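Local atomic coordinates of probable n-acetylneuraminic acid outer membrane channel protein NANC (PDB entry 2WJR), a protein that forms a monomeric, weakly anion-selective outer membrane channel that lets N-acetylneuraminic acid enter the bacterium. Residues W93-T96 against K97-F101. The protein carries 1 engineered substitution. Numbering follows the deposited sequence.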
loop_
_atom_site.group_PDB
_atom_site.type_symbol
_atom_site.label_atom_id
_atom_site.label_comp_id
_atom_site.label_asym_id
_atom_site.label_seq_id
_atom_site.Cartn_x
_atom_site.Cartn_y
_atom_site.Cartn_z
ATOM N N TRP A 93 1.440 -17.148 3.887
ATOM C CA TRP A 93 1.668 -18.307 4.735
ATOM C C TRP A 93 1.336 -18.006 6.197
ATOM O O TRP A 93 1.995 -17.199 6.819
ATOM C CB TRP A 93 3.117 -18.740 4.597
ATOM C CG TRP A 93 3.497 -19.903 5.434
ATOM C CD1 TRP A 93 2.728 -21.009 5.720
ATOM C CD2 TRP A 93 4.765 -20.125 6.050
ATOM N NE1 TRP A 93 3.448 -21.890 6.498
ATOM C CE2 TRP A 93 4.694 -21.369 6.716
ATOM C CE3 TRP A 93 5.954 -19.386 6.118
ATOM C CZ2 TRP A 93 5.765 -21.887 7.440
ATOM C CZ3 TRP A 93 7.015 -19.907 6.832
ATOM C CH2 TRP A 93 6.913 -21.150 7.478
ATOM N N ASP A 94 0.306 -18.656 6.741
ATOM C CA ASP A 94 0.074 -18.613 8.184
ATOM C C ASP A 94 0.988 -19.612 8.864
ATOM O O ASP A 94 0.602 -20.765 9.086
ATOM C CB ASP A 94 -1.390 -18.932 8.534
ATOM C CG ASP A 94 -2.351 -17.853 8.072
ATOM O OD1 ASP A 94 -2.048 -16.648 8.214
ATOM O OD2 ASP A 94 -3.420 -18.215 7.566
ATOM N N ALA A 95 2.195 -19.174 9.192
ATOM C CA ALA A 95 3.197 -20.021 9.839
ATOM C C ALA A 95 2.631 -20.593 11.152
ATOM O O ALA A 95 2.804 -21.771 11.459
ATOM C CB ALA A 95 4.481 -19.226 10.120
ATOM N N THR A 96 1.977 -19.738 11.921
ATOM C CA THR A 96 1.249 -20.166 13.120
ATOM C C THR A 96 -0.009 -19.318 13.186
ATOM O O THR A 96 -0.180 -18.376 12.394
ATOM C CB THR A 96 2.083 -19.994 14.431
ATOM O OG1 THR A 96 2.073 -18.630 14.858
ATOM C CG2 THR A 96 3.527 -20.437 14.242
ATOM N N LYS A 97 -0.912 -19.664 14.101
ATOM C CA LYS A 97 -2.132 -18.872 14.269
ATOM C C LYS A 97 -1.847 -17.391 14.566
ATOM O O LYS A 97 -2.714 -16.535 14.353
ATOM C CB LYS A 97 -3.030 -19.473 15.366
ATOM C CG LYS A 97 -2.429 -19.412 16.755
ATOM C CD LYS A 97 -3.281 -20.212 17.763
ATOM C CE LYS A 97 -3.551 -19.409 19.021
ATOM N NZ LYS A 97 -2.319 -18.910 19.665
ATOM N N ASP A 98 -0.651 -17.104 15.077
ATOM C CA ASP A 98 -0.247 -15.750 15.463
ATOM C C ASP A 98 0.805 -15.097 14.556
ATOM O O ASP A 98 1.198 -13.961 14.813
ATOM C CB ASP A 98 0.327 -15.779 16.865
ATOM C CG ASP A 98 -0.705 -16.205 17.903
ATOM O OD1 ASP A 98 -1.902 -15.878 17.719
ATOM O OD2 ASP A 98 -0.291 -16.839 18.887
ATOM N N LEU A 99 1.253 -15.802 13.524
ATOM C CA LEU A 99 2.331 -15.295 12.655
ATOM C C LEU A 99 2.035 -15.591 11.194
ATOM O O LEU A 99 1.959 -16.763 10.776
ATOM C CB LEU A 99 3.685 -15.899 13.067
ATOM C CG LEU A 99 4.965 -15.421 12.374
ATOM C CD1 LEU A 99 5.173 -13.928 12.576
ATOM C CD2 LEU A 99 6.158 -16.211 12.934
ATOM N N ASN A 100 1.888 -14.523 10.411
ATOM C CA ASN A 100 1.618 -14.622 8.990
ATOM C C ASN A 100 2.694 -13.908 8.170
ATOM O O ASN A 100 3.118 -12.822 8.523
ATOM C CB ASN A 100 0.255 -14.009 8.649
ATOM C CG ASN A 100 -0.023 -13.965 7.131
ATOM O OD1 ASN A 100 0.364 -13.019 6.429
ATOM N ND2 ASN A 100 -0.722 -14.971 6.635
ATOM N N PHE A 101 3.110 -14.544 7.087
ATOM C CA PHE A 101 4.093 -13.977 6.164
ATOM C C PHE A 101 3.451 -13.851 4.812
ATOM O O PHE A 101 2.574 -14.654 4.437
ATOM C CB PHE A 101 5.300 -14.865 6.038
ATOM C CG PHE A 101 6.059 -15.042 7.317
ATOM C CD1 PHE A 101 6.852 -14.043 7.809
ATOM C CD2 PHE A 101 5.981 -16.230 8.010
ATOM C CE1 PHE A 101 7.552 -14.211 8.975
ATOM C CE2 PHE A 101 6.679 -16.395 9.185
ATOM C CZ PHE A 101 7.452 -15.400 9.662
HETATM O O HOH W 1 1.295 -18.853 17.330
#
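Trp-93 and Phe-101 pair across the periplasmic hairpin joining strands 82-94 and 99-110 of the NanC barrel, through two nearly straight N-H...O=C bonds. Their rings lie side by side, pointing the same way with planes 32° apart, on the face that probably meets lipid, as the n-octane beside Phe-101 suggests; Trp-93 CE3 comes to 3.7 Å from Phe-101 CD2. Ala-95 comes next: its CB meets the edge of the Phe-101 ring, 3.7 Å from CE2, while its CA lies above one face of the indole, offset toward its rim. Trp-68 stacks on Trp-93 and Val-133 touches Phe-101, so this is the tight, apolar part.

Asp-94 and Asn-100 point to the other face, probably turned to the barrel interior. With CG anti to the backbone N (chi1 174°), Asn-100 turns its amide so that ND2 gives a hydrogen bond to Asp-94 OD1 at 2.7 Å, reaching the carboxylate from above its plane; ND2 also bonds Ser-92 OG. Were Asn-100 an alanine, the Asp-94 carboxylate would probably lose this donor and be less fixed in its rotation.

The turn, on the periplasmic side, is looser and wetter. Ala-95 and Thr-96 both face Leu-99 in a classic beta bulge, which shares Thr-96 and Leu-99 with the type I turn between them. Thr-96 OG1 accepts the Asp-98 N-H at 3.1 Å, and a water links OG1 to Asp-98 OD2, with which Lys-97 NZ forms a salt bridge at 3.0 Å. Apolar packing and polar bonds thus hold the hairpin from opposite faces.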